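Local coordinates for alcohol dehydrogenase YqhD (PDB 4QGS), which reduces a broad range of short-chain aldehydes to the corresponding alcohols with NADPH, using one catalytic zinc ion per subunit, at residues G202-D205 with A206-T210; H209-E212 with Q213-K217; E229-L232 with L233-E237; E332-D335 with A336-A340; H383-T386 with L387-R391. All blocks are in the same frame, centred on the assembly; numbering follows the deposited sequence.

Contact 1. Residues G202-D205 with A206-T210; sequences GVVD and AFVHT. With ZN (zinc ion), chain B.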
# COMPACT_ATOMS: atom_id res chain seq x y z
N GLY A 202 9.41 -0.70 0.35
CA GLY A 202 8.45 0.19 1.01
C GLY A 202 8.64 1.63 0.57
O GLY A 202 7.66 2.36 0.35
N VAL A 203 9.89 2.05 0.46
CA VAL A 203 10.19 3.41 0.03
C VAL A 203 9.72 3.62 -1.42
O VAL A 203 9.07 4.62 -1.73
CB VAL A 203 11.69 3.72 0.16
CG1 VAL A 203 12.04 5.02 -0.57
CG2 VAL A 203 12.06 3.82 1.63
N VAL A 204 10.02 2.68 -2.30
CA VAL A 204 9.59 2.79 -3.69
C VAL A 204 8.07 2.80 -3.81
O VAL A 204 7.49 3.62 -4.53
CB VAL A 204 10.17 1.65 -4.54
CG1 VAL A 204 9.54 1.66 -5.93
CG2 VAL A 204 11.68 1.81 -4.65
N ASP A 205 7.40 1.92 -3.08
CA ASP A 205 5.95 1.81 -3.18
C ASP A 205 5.29 3.10 -2.68
O ASP A 205 4.38 3.64 -3.34
CB ASP A 205 5.45 0.61 -2.38
CG ASP A 205 3.95 0.34 -2.58
OD1 ASP A 205 3.40 0.46 -3.71
OD2 ASP A 205 3.31 0.01 -1.56
N ALA A 206 5.77 3.63 -1.55
CA ALA A 206 5.26 4.92 -1.07
C ALA A 206 5.48 6.04 -2.10
O ALA A 206 4.58 6.87 -2.34
CB ALA A 206 5.91 5.29 0.26
N PHE A 207 6.66 6.06 -2.70
CA PHE A 207 7.02 7.08 -3.68
C PHE A 207 6.05 7.01 -4.86
O PHE A 207 5.51 8.03 -5.32
CB PHE A 207 8.47 6.87 -4.14
CG PHE A 207 9.04 8.01 -4.96
CD1 PHE A 207 9.88 8.95 -4.39
CD2 PHE A 207 8.75 8.11 -6.32
CE1 PHE A 207 10.43 9.98 -5.14
CE2 PHE A 207 9.30 9.15 -7.09
CZ PHE A 207 10.14 10.08 -6.50
N VAL A 208 5.81 5.79 -5.33
CA VAL A 208 4.96 5.61 -6.50
C VAL A 208 3.50 5.87 -6.17
O VAL A 208 2.81 6.51 -6.96
CB VAL A 208 5.14 4.21 -7.11
CG1 VAL A 208 4.16 4.01 -8.26
CG2 VAL A 208 6.58 4.06 -7.59
N HIS A 209 3.02 5.44 -5.00
CA HIS A 209 1.64 5.78 -4.62
C HIS A 209 1.44 7.29 -4.65
O HIS A 209 0.38 7.77 -5.06
CB HIS A 209 1.27 5.23 -3.24
CG HIS A 209 0.84 3.79 -3.26
ND1 HIS A 209 -0.44 3.39 -2.96
CD2 HIS A 209 1.52 2.66 -3.59
CE1 HIS A 209 -0.53 2.08 -3.08
NE2 HIS A 209 0.65 1.61 -3.46
N THR A 210 2.47 8.04 -4.24
CA THR A 210 2.39 9.50 -4.24
C THR A 210 2.32 10.03 -5.67
O THR A 210 1.43 10.83 -5.99
CB THR A 210 3.58 10.12 -3.52
OG1 THR A 210 3.63 9.59 -2.18
CG2 THR A 210 3.43 11.67 -3.46
ZN ZN B . 1.43 -0.14 -4.25
O HOH W 1 -0.46 -1.03 -4.13
O HOH W 2 1.28 -0.93 -2.25
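His209 N gives Asp205 O a hydrogen bond of 2.8 Å, close to straight at 169° and lying almost in line with the carbonyl bond. The side chains of these same two residues, one helical turn apart, also converge on the zinc ion, which Asp205 OD1 and His209 NE2 each bind at 2.1 Å. With CG opposite its own N (chi1 -173°), the Asp205 carboxylate stays roughly level with its own residue, while the His209 ring leans back along the helix toward it. The imidazole and carboxylate planes are nearly perpendicular, 88° apart, and OD1 sits at the ring's edge, in its plane. The shared metal, not a proton, accounts for the 3.0 Å between Asp205 OD1 and His209 NE2. This i, i+4 pair on helix 196-211 supplies half of the protein ligands of the catalytic zinc in the helical C-terminal domain of an iron-containing alcohol dehydrogenase. His278 and His292 bring the other two, and two waters, probably polarised by the metal, are also bound. A different side of the same helix is apolar: Val204 and Val208 run side by side, with CG1 of the former 4.2 Å from CG2 of the latter. Phe207 extends to Leu232 of helix 222-244 and Phe344 of helix 330-347. Ala206 O accepts two donors from Thr210, one turn further on: N and OG1 come from opposite faces of the carbonyl plane, OG1 at 2.9 Å from Ala206 O.

Contact 2. Residues H209-E212 with Q213-K217; sequences HTVE and QYVTK. With ZN (zinc ion), chain B.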
# COMPACT_ATOMS: atom_id res chain seq x y z
N HIS A 209 3.02 5.44 -5.00
CA HIS A 209 1.64 5.78 -4.62
C HIS A 209 1.44 7.29 -4.65
O HIS A 209 0.38 7.77 -5.06
CB HIS A 209 1.27 5.23 -3.24
CG HIS A 209 0.84 3.79 -3.26
ND1 HIS A 209 -0.44 3.39 -2.96
CD2 HIS A 209 1.52 2.66 -3.59
CE1 HIS A 209 -0.53 2.08 -3.08
NE2 HIS A 209 0.65 1.61 -3.46
N THR A 210 2.47 8.04 -4.24
CA THR A 210 2.39 9.50 -4.24
C THR A 210 2.32 10.03 -5.67
O THR A 210 1.43 10.83 -5.99
CB THR A 210 3.58 10.12 -3.52
OG1 THR A 210 3.63 9.59 -2.18
CG2 THR A 210 3.43 11.67 -3.46
N VAL A 211 3.21 9.59 -6.56
CA VAL A 211 3.19 10.17 -7.92
C VAL A 211 2.01 9.68 -8.76
O VAL A 211 1.67 10.31 -9.76
CB VAL A 211 4.51 9.91 -8.70
CG1 VAL A 211 5.70 10.53 -7.97
CG2 VAL A 211 4.71 8.41 -8.92
N GLU A 212 1.37 8.58 -8.35
CA GLU A 212 0.15 8.12 -9.03
C GLU A 212 -0.96 9.14 -8.86
O GLU A 212 -1.92 9.14 -9.63
CB GLU A 212 -0.33 6.78 -8.46
CG GLU A 212 0.59 5.59 -8.76
CD GLU A 212 0.35 4.93 -10.11
OE1 GLU A 212 0.02 5.63 -11.11
OE2 GLU A 212 0.49 3.69 -10.18
N GLN A 213 -0.81 9.98 -7.85
CA GLN A 213 -1.83 10.97 -7.49
C GLN A 213 -1.34 12.41 -7.67
O GLN A 213 -2.03 13.37 -7.27
CB GLN A 213 -2.26 10.75 -6.04
CG GLN A 213 -2.80 9.34 -5.76
CD GLN A 213 -3.04 9.09 -4.28
OE1 GLN A 213 -4.10 9.42 -3.75
NE2 GLN A 213 -2.07 8.47 -3.61
N TYR A 214 -0.17 12.58 -8.27
CA TYR A 214 0.43 13.90 -8.36
C TYR A 214 1.03 14.17 -9.75
O TYR A 214 0.85 15.26 -10.29
CB TYR A 214 1.51 14.07 -7.26
CG TYR A 214 2.45 15.23 -7.48
CD1 TYR A 214 2.02 16.55 -7.34
CD2 TYR A 214 3.78 15.01 -7.83
CE1 TYR A 214 2.89 17.61 -7.54
CE2 TYR A 214 4.66 16.06 -8.03
CZ TYR A 214 4.19 17.36 -7.90
OH TYR A 214 5.06 18.41 -8.10
N VAL A 215 1.72 13.21 -10.34
CA VAL A 215 2.29 13.45 -11.65
C VAL A 215 1.23 13.06 -12.68
O VAL A 215 1.25 11.98 -13.28
CB VAL A 215 3.60 12.68 -11.87
CG1 VAL A 215 4.21 13.06 -13.22
CG2 VAL A 215 4.57 13.03 -10.74
N THR A 216 0.28 13.98 -12.85
CA THR A 216 -0.91 13.71 -13.62
C THR A 216 -1.26 14.91 -14.51
O THR A 216 -0.67 15.09 -15.57
CB THR A 216 -2.11 13.37 -12.71
OG1 THR A 216 -2.27 14.42 -11.74
CG2 THR A 216 -1.87 12.05 -11.97
N LYS A 217 -2.20 15.73 -14.04
CA LYS A 217 -2.63 16.92 -14.77
C LYS A 217 -2.79 18.07 -13.79
O LYS A 217 -3.29 17.87 -12.70
CB LYS A 217 -3.96 16.69 -15.50
CG LYS A 217 -3.87 15.84 -16.74
CD LYS A 217 -5.25 15.55 -17.31
CE LYS A 217 -6.18 14.95 -16.26
NZ LYS A 217 -7.51 14.60 -16.83
ZN ZN B . 1.43 -0.14 -4.25
O HOH W 3 2.37 9.12 -12.68
O HOH W 1 -0.46 -1.03 -4.13
O HOH W 2 1.28 -0.93 -2.25
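Gln213 turns its amide back on the last turn of helix 196-211, and NE2 donates to His209 O at 2.9 Å. The hydrogen points straight at the oxygen (177°), which lies in the plane of the Gln213 amide, although NE2 itself stands well above the His209 carbonyl plane. CG beside the backbone N (chi1 -57°) and an extended chain beyond it carry the amide back that far. An alanine here removes the amide, and the carbonyl of the zinc-binding His209 would probably be left without its side-chain donor, the end of the helix less firmly held by the chain that follows. Thr210 O is taken by Gln213 N at 3.0 Å. Val211 O accepts Val215 N at 3.0 Å and, weakly, Tyr214 N. Beside these bonds Val211 CB packs on Val215 CG2 at 3.7 Å. Val215 centres an inverse gamma turn, closed by a weak bond from Thr216 N to Tyr214 O, and its own O receives Lys311 NZ. Buried Glu212 is satisfied at both oxygens, OE1 by Trp275 N and OE2 by His278 ND1, which makes it a second-shell partner of a zinc ligand. Tyr214 OH meets Glu229 OE2. The chain thus leaves helix 196-211 between others: Tyr214 lies against helices 222-244 and 312-323, while Val211 and Val215 rest on Trp304 of helix 292-306.

Contact 3. Residues E229-L232 with L233-E237; sequences EGIL and LTLIE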
# COMPACT_ATOMS: atom_id res chain seq x y z
N GLU A 229 4.51 16.79 -2.94
CA GLU A 229 5.90 17.21 -3.09
C GLU A 229 6.69 16.99 -1.79
O GLU A 229 7.83 16.49 -1.81
CB GLU A 229 5.97 18.68 -3.53
CG GLU A 229 5.63 18.84 -4.99
CD GLU A 229 5.10 20.23 -5.35
OE1 GLU A 229 5.24 21.16 -4.54
OE2 GLU A 229 4.54 20.38 -6.46
N GLY A 230 6.07 17.34 -0.67
CA GLY A 230 6.68 17.17 0.64
C GLY A 230 6.98 15.72 0.97
O GLY A 230 8.04 15.40 1.52
N ILE A 231 6.03 14.84 0.67
CA ILE A 231 6.24 13.40 0.88
C ILE A 231 7.44 12.92 0.04
O ILE A 231 8.32 12.22 0.55
CB ILE A 231 4.97 12.58 0.52
CG1 ILE A 231 3.86 12.86 1.53
CG2 ILE A 231 5.30 11.07 0.45
CD1 ILE A 231 2.47 12.44 1.07
N LEU A 232 7.46 13.32 -1.23
CA LEU A 232 8.50 12.86 -2.17
C LEU A 232 9.88 13.34 -1.72
O LEU A 232 10.84 12.57 -1.65
CB LEU A 232 8.18 13.35 -3.59
CG LEU A 232 6.88 12.78 -4.16
CD1 LEU A 232 6.50 13.49 -5.44
CD2 LEU A 232 7.04 11.27 -4.43
N LEU A 233 9.96 14.62 -1.35
CA LEU A 233 11.21 15.19 -0.86
C LEU A 233 11.72 14.47 0.39
O LEU A 233 12.93 14.22 0.53
CB LEU A 233 10.99 16.69 -0.56
CG LEU A 233 10.98 17.53 -1.85
CD1 LEU A 233 10.26 18.85 -1.61
CD2 LEU A 233 12.39 17.77 -2.35
N THR A 234 10.81 14.12 1.29
CA THR A 234 11.16 13.41 2.52
C THR A 234 11.67 12.00 2.22
O THR A 234 12.64 11.54 2.80
CB THR A 234 9.94 13.33 3.46
OG1 THR A 234 9.53 14.67 3.79
CG2 THR A 234 10.31 12.61 4.75
N LEU A 235 11.01 11.31 1.31
CA LEU A 235 11.43 9.95 0.94
C LEU A 235 12.79 9.97 0.25
O LEU A 235 13.62 9.07 0.46
CB LEU A 235 10.37 9.29 0.04
CG LEU A 235 9.04 8.92 0.70
CD1 LEU A 235 8.02 8.44 -0.33
CD2 LEU A 235 9.23 7.87 1.81
N ILE A 236 13.04 10.98 -0.58
CA ILE A 236 14.33 11.07 -1.27
C ILE A 236 15.45 11.37 -0.29
O ILE A 236 16.56 10.80 -0.38
CB ILE A 236 14.29 12.13 -2.39
CG1 ILE A 236 13.43 11.62 -3.54
CG2 ILE A 236 15.70 12.45 -2.88
CD1 ILE A 236 12.93 12.71 -4.47
N GLU A 237 15.17 12.21 0.70
CA GLU A 237 16.19 12.55 1.69
C GLU A 237 16.47 11.41 2.67
O GLU A 237 17.63 11.05 2.87
CB GLU A 237 15.81 13.81 2.47
CG GLU A 237 16.93 14.21 3.44
CD GLU A 237 16.81 15.65 3.93
OE1 GLU A 237 15.80 16.32 3.60
OE2 GLU A 237 17.74 16.12 4.62
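Residues 229-237 form regular alpha-helix inside helix 222-244, each donor reaching back four residues: Leu233 N to Glu229 O, Leu235 N to Ile231 O and Ile236 N to Leu232 O, the last at 2.9 Å. Gly230 O takes Thr234 N at 3.1 Å and Thr234 OG1 at 2.8 Å, from opposite faces of its carbonyl plane. OG1 can do so because it lies beside its own N, opposite the carbonyl carbon (chi1 -60°), and so leans back along the helix. Leu235 leans the same way: its CG rests 3.4 Å from Ile231 O, and CD1 comes to 3.9 Å from Ile231 CG2, the two side chains running alongside each other. Ile236 CG1 similarly sits 3.3 Å from Leu232 O. Ile231, Leu232 and Leu235 pack on helix 196-211, next to the turns that carry zinc ligands, and Leu232 and Ile236 also touch helix 312-323. Glu229 sends its carboxylate away from this stretch to Arg321, a salt bridge, and, besides Tyr214, to Gln317. The hydroxyl of the partly exposed Thr234 thus donates within its own helix, whereas the carboxylate of buried Glu229 depends on neighbouring parts of the fold, its charge probably balanced by the arginine.

Contact 4. Residues E332-D335 with A336-A340; sequences ERID and AAIAA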
# COMPACT_ATOMS: atom_id res chain seq x y z
N GLU A 332 14.45 18.49 -21.91
CA GLU A 332 15.65 18.18 -21.13
C GLU A 332 15.31 18.07 -19.64
O GLU A 332 15.83 17.21 -18.94
CB GLU A 332 16.72 19.25 -21.32
CG GLU A 332 17.32 19.30 -22.71
CD GLU A 332 18.21 20.52 -22.91
OE1 GLU A 332 17.90 21.58 -22.33
OE2 GLU A 332 19.22 20.41 -23.63
N ARG A 333 14.45 18.96 -19.16
CA ARG A 333 14.08 18.94 -17.75
C ARG A 333 13.30 17.67 -17.41
O ARG A 333 13.54 17.04 -16.38
CB ARG A 333 13.28 20.19 -17.38
CG ARG A 333 14.08 21.49 -17.49
CD ARG A 333 13.18 22.72 -17.29
NE ARG A 333 12.64 22.73 -15.94
CZ ARG A 333 11.54 23.37 -15.56
NH1 ARG A 333 10.82 24.07 -16.43
NH2 ARG A 333 11.15 23.30 -14.30
N ILE A 334 12.37 17.29 -18.29
CA ILE A 334 11.59 16.07 -18.08
C ILE A 334 12.50 14.85 -18.16
O ILE A 334 12.41 13.95 -17.31
CB ILE A 334 10.45 15.96 -19.12
CG1 ILE A 334 9.42 17.06 -18.87
CG2 ILE A 334 9.80 14.58 -19.07
CD1 ILE A 334 8.32 17.14 -19.94
N ASP A 335 13.38 14.82 -19.15
CA ASP A 335 14.35 13.72 -19.26
C ASP A 335 15.18 13.60 -17.99
O ASP A 335 15.39 12.50 -17.49
CB ASP A 335 15.27 13.91 -20.47
CG ASP A 335 14.59 13.58 -21.79
OD1 ASP A 335 13.40 13.21 -21.79
OD2 ASP A 335 15.26 13.68 -22.83
N ALA A 336 15.64 14.73 -17.46
CA ALA A 336 16.47 14.70 -16.25
C ALA A 336 15.67 14.23 -15.04
O ALA A 336 16.22 13.53 -14.17
CB ALA A 336 17.09 16.07 -15.99
N ALA A 337 14.39 14.60 -14.98
CA ALA A 337 13.53 14.19 -13.87
C ALA A 337 13.28 12.69 -13.90
O ALA A 337 13.32 12.02 -12.88
CB ALA A 337 12.21 14.94 -13.90
N ILE A 338 13.02 12.17 -15.09
CA ILE A 338 12.83 10.73 -15.26
C ILE A 338 14.12 9.98 -14.89
O ILE A 338 14.08 8.97 -14.18
CB ILE A 338 12.38 10.39 -16.71
CG1 ILE A 338 10.98 10.93 -16.97
CG2 ILE A 338 12.40 8.89 -16.96
CD1 ILE A 338 10.48 10.77 -18.39
N ALA A 339 15.26 10.49 -15.34
CA ALA A 339 16.54 9.84 -15.04
C ALA A 339 16.86 9.88 -13.54
O ALA A 339 17.37 8.89 -12.99
CB ALA A 339 17.67 10.49 -15.83
N ALA A 340 16.57 11.01 -12.89
CA ALA A 340 16.80 11.13 -11.45
C ALA A 340 15.94 10.14 -10.67
O ALA A 340 16.37 9.59 -9.66
CB ALA A 340 16.54 12.57 -10.96
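Ile334 and Ile338 stand one turn apart on the inner face of helix 330-347, an i, i+4 apolar pair on an amphipathic alpha-helix. Followed outward, Ile338 first sets CB 3.6 Å from Ile334 O, the oxygen that also accepts its backbone N at 2.9 Å. Ile338 CG1, placed beside that N and opposite the carbonyl carbon (chi1 -68°), comes nearer, 3.4 Å from Ile334 O. CD1 continues past the carbonyl and ends against Ile334 CG2, so a methyl end meets the methyl branch of its neighbour while the two side chains slant across each other. Beyond this pair Ile338 faces Pro301 and Trp304 of helix 292-306, and Ile334 and Ala337 face helix 312-323. The short alanines add little bulk: Ala336 CB merely reaches to 3.4 Å from Glu332 O, the carbonyl oxygen that also accepts Ala336 N. Charged ends are held by partners outside this stretch, Asp335 by Arg308 and Arg333 by Glu320, both salt bridges that tie the helix to chain before it in sequence. Glu332 OE1 accepts Ser329 N. On the exposed side, Ala339 N donates to Asp335 O at 2.9 Å, bent only moderately at 159°, with Ala339 CB close by at 3.5 Å from that same Asp335 O.

Contact 5. Residues H383-T386 with L387-R391; sequences HDIT and LDVSR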
# COMPACT_ATOMS: atom_id res chain seq x y z
N HIS A 383 -7.69 7.91 -19.31
CA HIS A 383 -8.35 6.71 -19.83
C HIS A 383 -7.89 6.40 -21.25
O HIS A 383 -8.66 5.88 -22.06
CB HIS A 383 -9.87 6.88 -19.79
CG HIS A 383 -10.38 7.53 -18.54
ND1 HIS A 383 -10.31 6.92 -17.31
CD2 HIS A 383 -10.97 8.73 -18.34
CE1 HIS A 383 -10.83 7.73 -16.40
NE2 HIS A 383 -11.24 8.83 -17.00
N ASP A 384 -6.62 6.71 -21.54
CA ASP A 384 -6.08 6.61 -22.88
C ASP A 384 -4.95 5.58 -23.05
O ASP A 384 -4.37 5.46 -24.13
CB ASP A 384 -5.58 7.98 -23.35
CG ASP A 384 -4.54 8.58 -22.41
OD1 ASP A 384 -4.21 7.95 -21.39
OD2 ASP A 384 -4.04 9.68 -22.71
N ILE A 385 -4.64 4.84 -21.99
CA ILE A 385 -3.58 3.85 -22.10
C ILE A 385 -4.23 2.53 -22.50
O ILE A 385 -4.64 1.72 -21.67
CB ILE A 385 -2.76 3.74 -20.80
CG1 ILE A 385 -2.10 5.10 -20.52
CG2 ILE A 385 -1.66 2.65 -20.92
CD1 ILE A 385 -1.32 5.18 -19.24
N THR A 386 -4.37 2.36 -23.81
CA THR A 386 -4.96 1.17 -24.40
C THR A 386 -3.89 0.10 -24.58
O THR A 386 -2.72 0.34 -24.27
CB THR A 386 -5.62 1.52 -25.75
OG1 THR A 386 -4.71 2.34 -26.50
CG2 THR A 386 -6.90 2.30 -25.53
N LEU A 387 -4.26 -1.08 -25.08
CA LEU A 387 -3.31 -2.20 -25.10
C LEU A 387 -2.06 -1.91 -25.93
O LEU A 387 -0.96 -2.32 -25.56
CB LEU A 387 -3.99 -3.47 -25.62
CG LEU A 387 -5.05 -4.06 -24.69
CD1 LEU A 387 -5.73 -5.25 -25.36
CD2 LEU A 387 -4.42 -4.46 -23.34
N ASP A 388 -2.21 -1.19 -27.03
CA ASP A 388 -1.07 -0.83 -27.86
C ASP A 388 -0.12 0.13 -27.13
O ASP A 388 1.09 0.10 -27.37
CB ASP A 388 -1.54 -0.21 -29.18
CG ASP A 388 -2.44 0.99 -28.98
OD1 ASP A 388 -2.07 2.09 -29.44
OD2 ASP A 388 -3.52 0.84 -28.36
N VAL A 389 -0.67 0.97 -26.25
CA VAL A 389 0.15 1.86 -25.44
C VAL A 389 0.87 1.07 -24.34
O VAL A 389 2.07 1.26 -24.10
CB VAL A 389 -0.69 2.99 -24.79
CG1 VAL A 389 0.22 3.97 -24.07
CG2 VAL A 389 -1.52 3.73 -25.86
N SER A 390 0.13 0.20 -23.68
CA SER A 390 0.74 -0.68 -22.67
C SER A 390 1.87 -1.52 -23.28
O SER A 390 2.91 -1.74 -22.65
CB SER A 390 -0.32 -1.58 -22.04
OG SER A 390 -1.29 -0.77 -21.36
N ARG A 391 1.66 -1.97 -24.50
CA ARG A 391 2.69 -2.69 -25.23
C ARG A 391 3.95 -1.83 -25.38
O ARG A 391 5.04 -2.30 -25.11
CB ARG A 391 2.18 -3.10 -26.61
CG ARG A 391 3.13 -4.02 -27.37
CD ARG A 391 2.62 -4.27 -28.78
NE ARG A 391 3.29 -5.42 -29.38
CZ ARG A 391 3.24 -5.68 -30.68
NH1 ARG A 391 2.57 -4.86 -31.49
NH2 ARG A 391 3.87 -6.74 -31.17
O HOH W 4 -4.01 -1.16 -21.58
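Thr386 is the N-cap of helix 387-396, and it meets the first turn through its carbonyl oxygen and its hydroxyl, although the hydroxyl makes no capping bond. Leu387 opens the helix and turns its side chain to Leu371 of helix 364-373. Asp388 follows, with CG between its backbone N and carbonyl carbon (chi1 56°), a rotation that swings the carboxylate back beside Thr386. There Thr386 OG1 donates to Asp388 OD2 at 2.7 Å, on the syn side but 30° out of the carboxylate plane. A valine here has no hydroxyl to offer, and Asp388 OD2 would probably be left without a mate, its carboxylate freer to turn. Val389 points toward the preceding loop: CG1 packs at 3.9 Å on Ile385 CG2, the two side chains crossing at about a right angle, while CG2 lies 3.5 Å from Thr386 OG1. Its N makes only a weak bond to Thr386 O. Ser390 N reaches Thr386 O at 2.9 Å and nearly straight, closing the first turn. Ile385, centre of an inverse gamma turn and packed on helices 276-288 and 292-306, is joined to Ser390 by a water that donates to Ile385 O at 2.9 Å and accepts from Ser390 OG at 2.8 Å.

In chain order the contacts run from 1 to 5, all in the helical half of the subunit. Contacts 1 and 2 overlap at His209 and Thr210 on helix 196-211, their centres 11 Å apart, and both reach the zinc ion. Contact 3, on the next helix, 222-244, packs against both: Thr210 OG1 comes 3.4 Å from Ile231 CG2, and Tyr214 probably bonds Glu229. These three touch one another beside the metal site. Contact 4, on helix 330-347, touches none of them, its centre 16 to 19 Å from theirs. Contact 5 starts helix 387-396, with its centre about 30 Å from that of contact 3. Contacts 1 and 2 hold two zinc ligands; 4 and 5 lie further out.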